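Local coordinates for invasion-associated protein B (Bartonella henselae, PDB 3DTD) that is of unknown molecular function but, as a member of the invasion-associated locus B family, is probably linked to the entry of the bacterium into host cells, at residues C45-Q50 against M62-N67; G30-N35 against V150-F155. One frame throughout, in Å; residues are numbered along the deposited sequence.

Contact 1 (C45-Q50 against M62-N67)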
ATOM      1  N   CYS C  45     -23.020 -33.380   7.152  1.00 56.34           N
ATOM      2  CA  CYS C  45     -21.591 -33.499   7.378  1.00 51.96           C
ATOM      3  C   CYS C  45     -20.894 -34.002   6.130  1.00 48.26           C
ATOM      4  O   CYS C  45     -21.343 -34.952   5.495  1.00 48.50           O
ATOM      5  CB  CYS C  45     -21.315 -34.423   8.563  1.00 53.49           C
ATOM      6  SG  CYS C  45     -21.983 -33.808  10.119  1.00 59.90           S
ATOM      7  N   PHE C  46     -19.798 -33.347   5.772  1.00 46.54           N
ATOM      8  CA  PHE C  46     -19.035 -33.752   4.602  1.00 45.10           C
ATOM      9  C   PHE C  46     -17.577 -34.092   4.899  1.00 40.80           C
ATOM     10  O   PHE C  46     -16.982 -33.610   5.860  1.00 37.09           O
ATOM     11  CB  PHE C  46     -19.180 -32.759   3.432  1.00 47.57           C
ATOM     12  CG  PHE C  46     -18.754 -31.350   3.747  1.00 53.21           C
ATOM     13  CD1 PHE C  46     -17.481 -30.904   3.403  1.00 57.17           C
ATOM     14  CD2 PHE C  46     -19.638 -30.453   4.350  1.00 55.86           C
ATOM     15  CE1 PHE C  46     -17.080 -29.593   3.677  1.00 57.79           C
ATOM     16  CE2 PHE C  46     -19.247 -29.143   4.636  1.00 61.68           C
ATOM     17  CZ  PHE C  46     -17.963 -28.712   4.294  1.00 59.18           C
ATOM     18  N   MET C  47     -17.032 -34.934   4.031  1.00 40.92           N
ATOM     19  CA  MET C  47     -15.722 -35.539   4.157  1.00 36.75           C
ATOM     20  C   MET C  47     -14.893 -34.976   3.020  1.00 35.78           C
ATOM     21  O   MET C  47     -15.281 -35.106   1.861  1.00 35.37           O
ATOM     22  CB  MET C  47     -15.915 -37.027   3.929  1.00 40.98           C
ATOM     23  CG  MET C  47     -14.976 -37.949   4.603  1.00 41.94           C
ATOM     24  SD  MET C  47     -15.459 -39.641   4.181  1.00 31.55           S
ATOM     25  CE  MET C  47     -13.828 -40.228   3.798  1.00 28.66           C
ATOM     26  N   HIS C  48     -13.762 -34.345   3.318  1.00 36.12           N
ATOM     27  CA  HIS C  48     -13.013 -33.670   2.252  1.00 33.95           C
ATOM     28  C   HIS C  48     -11.494 -33.729   2.345  1.00 33.69           C
ATOM     29  O   HIS C  48     -10.931 -33.945   3.411  1.00 32.58           O
ATOM     30  CB  HIS C  48     -13.493 -32.223   2.064  1.00 31.25           C
ATOM     31  CG  HIS C  48     -13.348 -31.371   3.284  1.00 33.61           C
ATOM     32  ND1 HIS C  48     -12.299 -30.497   3.457  1.00 36.89           N
ATOM     33  CD2 HIS C  48     -14.117 -31.263   4.392  1.00 31.33           C
ATOM     34  CE1 HIS C  48     -12.432 -29.879   4.616  1.00 36.66           C
ATOM     35  NE2 HIS C  48     -13.524 -30.329   5.204  1.00 34.86           N
ATOM     36  N   ARG C  49     -10.860 -33.533   1.190  1.00 34.61           N
ATOM     37  CA  ARG C  49      -9.416 -33.622   1.017  1.00 35.47           C
ATOM     38  C   ARG C  49      -8.975 -32.748  -0.167  1.00 37.50           C
ATOM     39  O   ARG C  49      -9.574 -32.805  -1.242  1.00 37.22           O
ATOM     40  CB  ARG C  49      -9.018 -35.085   0.775  1.00 34.53           C
ATOM     41  CG  ARG C  49      -7.604 -35.308   0.252  1.00 32.80           C
ATOM     42  CD  ARG C  49      -6.632 -35.546   1.387  1.00 34.51           C
ATOM     43  NE  ARG C  49      -5.246 -35.308   0.990  1.00 35.25           N
ATOM     44  CZ  ARG C  49      -4.372 -34.582   1.680  1.00 35.17           C
ATOM     45  NH1 ARG C  49      -4.710 -34.016   2.834  1.00 34.56           N
ATOM     46  NH2 ARG C  49      -3.145 -34.438   1.215  1.00 33.44           N
ATOM     47  N   GLN C  50      -7.955 -31.947   0.005  1.00 39.06           N
ATOM     48  CA  GLN C  50      -7.355 -31.335  -1.130  1.00 38.82           C
ATOM     49  C   GLN C  50      -5.925 -31.682  -1.289  1.00 35.44           C
ATOM     50  O   GLN C  50      -5.270 -31.978  -0.357  1.00 36.10           O
ATOM     51  CB  GLN C  50      -7.616 -29.848  -1.169  1.00 37.86           C
ATOM     52  CG  GLN C  50      -6.974 -29.091  -0.133  1.00 50.42           C
ATOM     53  CD  GLN C  50      -7.529 -27.730  -0.003  1.00 51.58           C
ATOM     54  OE1 GLN C  50      -7.013 -26.937   0.721  1.00 47.86           O
ATOM     55  NE2 GLN C  50      -8.585 -27.454  -0.699  1.00 56.67           N
ATOM     56  N   MET C  62     -11.467 -33.175  -3.325  1.00 38.71           N
ATOM     57  CA  MET C  62     -12.553 -34.142  -3.263  1.00 37.27           C
ATOM     58  C   MET C  62     -13.416 -33.859  -2.045  1.00 36.75           C
ATOM     59  O   MET C  62     -12.895 -33.694  -0.952  1.00 39.05           O
ATOM     60  CB  MET C  62     -12.005 -35.576  -3.226  1.00 35.21           C
ATOM     61  CG  MET C  62     -13.076 -36.659  -3.053  1.00 44.34           C
ATOM     62  SD  MET C  62     -12.550 -38.329  -3.480  1.00 41.24           S
ATOM     63  CE  MET C  62     -12.562 -38.185  -5.258  1.00 57.47           C
ATOM     64  N   SER C  63     -14.730 -33.787  -2.249  1.00 38.48           N
ATOM     65  CA  SER C  63     -15.685 -33.591  -1.161  1.00 39.80           C
ATOM     66  C   SER C  63     -16.800 -34.624  -1.278  1.00 42.59           C
ATOM     67  O   SER C  63     -17.329 -34.848  -2.365  1.00 44.06           O
ATOM     68  CB  SER C  63     -16.254 -32.171  -1.182  1.00 38.57           C
ATOM     69  OG  SER C  63     -16.828 -31.831   0.071  1.00 44.80           O
ATOM     70  N   VAL C  64     -17.152 -35.243  -0.153  1.00 43.01           N
ATOM     71  CA  VAL C  64     -17.980 -36.448  -0.150  1.00 42.90           C
ATOM     72  C   VAL C  64     -18.972 -36.479   1.027  1.00 42.41           C
ATOM     73  O   VAL C  64     -18.632 -36.087   2.143  1.00 39.93           O
ATOM     74  CB  VAL C  64     -17.064 -37.721  -0.240  1.00 45.63           C
ATOM     75  CG1 VAL C  64     -17.417 -38.791   0.783  1.00 47.44           C
ATOM     76  CG2 VAL C  64     -17.044 -38.269  -1.660  1.00 50.37           C
ATOM     77  N   VAL C  65     -20.209 -36.897   0.746  1.00 43.82           N
ATOM     78  CA  VAL C  65     -21.234 -37.098   1.773  1.00 44.96           C
ATOM     79  C   VAL C  65     -21.731 -38.542   1.800  1.00 46.88           C
ATOM     80  O   VAL C  65     -21.635 -39.262   0.804  1.00 44.42           O
ATOM     81  CB  VAL C  65     -22.459 -36.138   1.619  1.00 45.12           C
ATOM     82  CG1 VAL C  65     -22.060 -34.701   1.887  1.00 47.83           C
ATOM     83  CG2 VAL C  65     -23.121 -36.275   0.243  1.00 43.53           C
ATOM     84  N   LEU C  66     -22.253 -38.949   2.954  1.00 42.73           N
ATOM     85  CA  LEU C  66     -22.891 -40.245   3.126  1.00 44.43           C
ATOM     86  C   LEU C  66     -24.406 -40.048   3.057  1.00 50.75           C
ATOM     87  O   LEU C  66     -25.001 -39.397   3.927  1.00 42.86           O
ATOM     88  CB  LEU C  66     -22.512 -40.844   4.482  1.00 46.18           C
ATOM     89  CG  LEU C  66     -22.480 -42.350   4.788  1.00 49.58           C
ATOM     90  CD1 LEU C  66     -23.041 -42.558   6.178  1.00 44.71           C
ATOM     91  CD2 LEU C  66     -23.179 -43.267   3.776  1.00 46.83           C
ATOM     92  N   ASN C  67     -25.024 -40.609   2.023  1.00 57.34           N
ATOM     93  CA  ASN C  67     -26.468 -40.482   1.836  1.00 65.74           C
ATOM     94  C   ASN C  67     -27.253 -41.447   2.716  1.00 70.43           C
ATOM     95  O   ASN C  67     -26.704 -42.445   3.204  1.00 65.74           O
ATOM     96  CB  ASN C  67     -26.847 -40.659   0.364  1.00 63.84           C
ATOM     97  CG  ASN C  67     -26.188 -39.632  -0.532  1.00 60.88           C
ATOM     98  OD1 ASN C  67     -26.532 -38.451  -0.501  1.00 61.24           O
ATOM     99  ND2 ASN C  67     -25.229 -40.078  -1.336  1.00 53.63           N
TER
HETATM  100  O   HOH W   1     -22.422 -37.523   5.415  1.00 36.39           O

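Contact 2 (G30-N35 against V150-F155)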
ATOM      1  N   GLY C  30      -6.438 -38.740   9.701  1.00 35.05           N
ATOM      2  CA  GLY C  30      -5.321 -38.942   8.798  1.00 34.46           C
ATOM      3  C   GLY C  30      -5.144 -37.713   7.935  1.00 36.65           C
ATOM      4  O   GLY C  30      -4.850 -36.629   8.438  1.00 38.74           O
ATOM      5  N   LEU C  31      -5.354 -37.888   6.635  1.00 34.91           N
ATOM      6  CA  LEU C  31      -5.253 -36.796   5.677  1.00 32.62           C
ATOM      7  C   LEU C  31      -6.627 -36.216   5.334  1.00 32.59           C
ATOM      8  O   LEU C  31      -6.731 -35.238   4.597  1.00 34.77           O
ATOM      9  CB  LEU C  31      -4.522 -37.257   4.413  1.00 30.30           C
ATOM     10  CG  LEU C  31      -3.043 -37.642   4.539  1.00 31.89           C
ATOM     11  CD1 LEU C  31      -2.531 -38.220   3.239  1.00 24.81           C
ATOM     12  CD2 LEU C  31      -2.178 -36.461   4.964  1.00 28.33           C
ATOM     13  N   TRP C  32      -7.676 -36.806   5.894  1.00 34.26           N
ATOM     14  CA  TRP C  32      -9.044 -36.400   5.584  1.00 34.16           C
ATOM     15  C   TRP C  32      -9.653 -35.505   6.654  1.00 35.27           C
ATOM     16  O   TRP C  32      -9.361 -35.655   7.841  1.00 33.73           O
ATOM     17  CB  TRP C  32      -9.917 -37.628   5.310  1.00 31.59           C
ATOM     18  CG  TRP C  32      -9.680 -38.181   3.952  1.00 30.31           C
ATOM     19  CD1 TRP C  32      -8.626 -38.952   3.554  1.00 26.72           C
ATOM     20  CD2 TRP C  32     -10.496 -37.979   2.789  1.00 29.99           C
ATOM     21  NE1 TRP C  32      -8.737 -39.249   2.216  1.00 29.99           N
ATOM     22  CE2 TRP C  32      -9.876 -38.666   1.722  1.00 30.83           C
ATOM     23  CE3 TRP C  32     -11.690 -37.284   2.546  1.00 28.86           C
ATOM     24  CZ2 TRP C  32     -10.415 -38.685   0.431  1.00 32.14           C
ATOM     25  CZ3 TRP C  32     -12.226 -37.304   1.264  1.00 30.04           C
ATOM     26  CH2 TRP C  32     -11.586 -38.001   0.222  1.00 32.64           C
ATOM     27  N   SER C  33     -10.482 -34.562   6.210  1.00 35.32           N
ATOM     28  CA  SER C  33     -11.146 -33.607   7.098  1.00 33.97           C
ATOM     29  C   SER C  33     -12.666 -33.765   7.080  1.00 34.89           C
ATOM     30  O   SER C  33     -13.240 -34.187   6.079  1.00 31.89           O
ATOM     31  CB  SER C  33     -10.775 -32.170   6.724  1.00 35.00           C
ATOM     32  OG  SER C  33      -9.377 -31.955   6.804  1.00 40.13           O
ATOM     33  N   ILE C  34     -13.304 -33.427   8.200  1.00 37.30           N
ATOM     34  CA  ILE C  34     -14.762 -33.448   8.316  1.00 37.86           C
ATOM     35  C   ILE C  34     -15.298 -32.117   8.850  1.00 38.20           C
ATOM     36  O   ILE C  34     -14.851 -31.619   9.888  1.00 37.73           O
ATOM     37  CB  ILE C  34     -15.273 -34.634   9.192  1.00 39.31           C
ATOM     38  CG1 ILE C  34     -15.029 -35.964   8.479  1.00 39.00           C
ATOM     39  CG2 ILE C  34     -16.773 -34.500   9.509  1.00 35.83           C
ATOM     40  CD1 ILE C  34     -15.250 -37.161   9.342  1.00 40.74           C
ATOM     41  N   ASN C  35     -16.250 -31.547   8.112  1.00 40.62           N
ATOM     42  CA  ASN C  35     -16.970 -30.356   8.538  1.00 42.02           C
ATOM     43  C   ASN C  35     -18.471 -30.580   8.447  1.00 44.93           C
ATOM     44  O   ASN C  35     -18.955 -31.208   7.509  1.00 47.27           O
ATOM     45  CB  ASN C  35     -16.554 -29.146   7.702  1.00 40.02           C
ATOM     46  CG  ASN C  35     -15.178 -28.627   8.071  1.00 40.83           C
ATOM     47  OD1 ASN C  35     -14.189 -28.932   7.408  1.00 42.20           O
ATOM     48  ND2 ASN C  35     -15.110 -27.841   9.141  1.00 36.97           N
ATOM     49  N   VAL C 150      -5.823 -38.759  -5.402  1.00 39.61           N
ATOM     50  CA  VAL C 150      -6.264 -38.354  -4.073  1.00 35.68           C
ATOM     51  C   VAL C 150      -5.728 -39.400  -3.089  1.00 37.29           C
ATOM     52  O   VAL C 150      -5.923 -40.596  -3.289  1.00 36.85           O
ATOM     53  CB  VAL C 150      -7.814 -38.234  -3.983  1.00 35.21           C
ATOM     54  CG1 VAL C 150      -8.256 -37.846  -2.582  1.00 29.06           C
ATOM     55  CG2 VAL C 150      -8.336 -37.210  -4.985  1.00 32.12           C
ATOM     56  N   GLN C 151      -5.025 -38.947  -2.053  1.00 37.74           N
ATOM     57  CA  GLN C 151      -4.479 -39.848  -1.041  1.00 36.05           C
ATOM     58  C   GLN C 151      -5.588 -40.299  -0.098  1.00 36.79           C
ATOM     59  O   GLN C 151      -6.396 -39.484   0.352  1.00 36.06           O
ATOM     60  CB  GLN C 151      -3.355 -39.172  -0.264  1.00 35.04           C
ATOM     61  CG  GLN C 151      -2.160 -38.767  -1.104  1.00 36.08           C
ATOM     62  CD  GLN C 151      -1.082 -38.088  -0.287  1.00 39.49           C
ATOM     63  OE1 GLN C 151      -0.241 -38.748   0.320  1.00 44.44           O
ATOM     64  NE2 GLN C 151      -1.098 -36.758  -0.272  1.00 37.82           N
ATOM     65  N   LEU C 152      -5.619 -41.597   0.195  1.00 39.39           N
ATOM     66  CA  LEU C 152      -6.733 -42.207   0.923  1.00 37.02           C
ATOM     67  C   LEU C 152      -6.459 -42.517   2.399  1.00 35.97           C
ATOM     68  O   LEU C 152      -7.284 -43.144   3.057  1.00 39.71           O
ATOM     69  CB  LEU C 152      -7.218 -43.471   0.194  1.00 35.03           C
ATOM     70  CG  LEU C 152      -7.733 -43.316  -1.241  1.00 35.01           C
ATOM     71  CD1 LEU C 152      -7.927 -44.687  -1.878  1.00 34.24           C
ATOM     72  CD2 LEU C 152      -9.024 -42.488  -1.309  1.00 30.39           C
ATOM     73  N   ASN C 153      -5.310 -42.084   2.914  1.00 39.16           N
ATOM     74  CA  ASN C 153      -4.979 -42.285   4.328  1.00 38.07           C
ATOM     75  C   ASN C 153      -5.948 -41.539   5.245  1.00 39.06           C
ATOM     76  O   ASN C 153      -5.982 -40.308   5.264  1.00 39.34           O
ATOM     77  CB  ASN C 153      -3.532 -41.887   4.635  1.00 41.24           C
ATOM     78  CG  ASN C 153      -3.135 -42.195   6.071  1.00 44.16           C
ATOM     79  OD1 ASN C 153      -3.166 -41.322   6.937  1.00 50.41           O
ATOM     80  ND2 ASN C 153      -2.786 -43.448   6.333  1.00 50.34           N
ATOM     81  N   GLY C 154      -6.750 -42.306   5.976  1.00 36.66           N
ATOM     82  CA  GLY C 154      -7.751 -41.748   6.868  1.00 30.90           C
ATOM     83  C   GLY C 154      -9.171 -41.795   6.329  1.00 34.38           C
ATOM     84  O   GLY C 154     -10.094 -41.364   7.017  1.00 37.82           O
ATOM     85  N   PHE C 155      -9.343 -42.314   5.110  1.00 36.46           N
ATOM     86  CA  PHE C 155     -10.659 -42.399   4.461  1.00 38.38           C
ATOM     87  C   PHE C 155     -11.632 -43.247   5.268  1.00 41.06           C
ATOM     88  O   PHE C 155     -12.765 -42.831   5.515  1.00 42.01           O
ATOM     89  CB  PHE C 155     -10.546 -42.955   3.031  1.00 38.77           C
ATOM     90  CG  PHE C 155     -11.836 -42.905   2.242  1.00 41.51           C
ATOM     91  CD1 PHE C 155     -12.067 -41.872   1.337  1.00 43.52           C
ATOM     92  CD2 PHE C 155     -12.808 -43.902   2.382  1.00 41.35           C
ATOM     93  CE1 PHE C 155     -13.254 -41.815   0.602  1.00 43.99           C
ATOM     94  CE2 PHE C 155     -13.997 -43.851   1.662  1.00 39.55           C
ATOM     95  CZ  PHE C 155     -14.221 -42.806   0.768  1.00 42.33           C
TER

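Contact 1 (C45-Q50 against M62-N67)
Met47 and Val64 stand side by side on the same face of the sheet, pointing the same way, and the methionine chain runs along one branch of the valine. Met47 CB lies 3.9 Å from Val64 CG1, and the SD of Met47 follows at 4.0 Å from that same methyl. With CG anti to its backbone N (chi1 -151°) and the next bond also extended, Met47 lifts its sulfur off the face of the hairpin; the chain then bends at chi3 and meets Phe155 of helix 155-168. Met62 and Val64 extend this greasy face toward Ile115 of strand 110-117; flexible thioethers and a beta-branched valine suit a buried surface that must fit both helix and strand.

The other face carries His48 and Ser63, a non-hydrogen-bonded pair, with Phe46 alongside. Phe46 has CG wedged between its backbone N and carbonyl carbon (chi1 58°), which stands the ring up from the sheet beside Ser63, with CD1 3.5 Å from Ser63 OG; the hydroxyl lies oblique to the ring. Phe46 CB rests 3.8 Å from Val65 CG1. His48 turns its imidazole away from Ser63, toward Asn35, which accepts a hydrogen bond from NE2.

Between the two faces, paired bonds join Met47 with Val64 and Arg49 with Met62; Met47 N to Val64 O is 2.7 Å. Beyond them a water bridges Cys45 O and Leu66 N, at 2.8 Å from each, where the strands splay apart. The backbone thus holds the hairpin, while Met47, Met62 and Val64 make one face mainly apolar, ended by Arg49 salt-bridged to Glu51; the opposite face is mixed.

Contact 2 (G30-N35 against V150-F155)
The Trp32 indole has the Phe155 ring over one face and backbone at its rim. Phe155 comes edge-on, a T-shaped pair with planes at 87° and centroids of the two six-membered rings 5.3 Å apart; its CD1 meets Trp32 CZ2 at 3.7 Å. Near the indole plane, Asn153 O lies 3.4 Å from Trp32 CD1. Trp32 NE1 donates to Gln151 O over 3.0 Å, meeting a lone pair of that oxygen in the carbonyl plane, although it sits 29° out of the ring plane. This bond gives the indole's one polar atom a partner; Val150 CG1 touches CZ2. The tryptophan thus fills the junction at which strand 144-151 ends and helix 155-168 begins, by way of a type II turn from Leu152 to Phe155 with Gly154 at the N-cap. Glycine suits it: at this positive phi a CB would press on the preceding carbonyl O. Gly30, also at positive phi, passes with CA 4.2 Å from Gly154 CA, no side chain intervening. Leu31 N gives a second bond to the turn, 2.9 Å to Asn153 O. The Leu31 side chain crosses Gln151, laying CD1 against CB and the amide, whose OE1 accepts from Thr28 N of a second subunit.

Both contacts reach the seven-stranded antiparallel sheet, where strands 32-39 and 42-52 are neighbours, and contact 1 is nested within the chain loop that contact 2 closes. Contact 1 joins sequence neighbours in a hairpin nearer the centre of the chain, through a regular ladder of backbone bonds. Contact 2 joins distant parts of the sequence at the end of the other sheet, with a type II turn, an aromatic pair and a mixture of buried and exposed residues bordering a second subunit. They touch directly: His48 N meets Ser33 O at 2.8 Å, and Met47 packs on Phe155, bringing the apolar face of the hairpin against the start of helix 155-168.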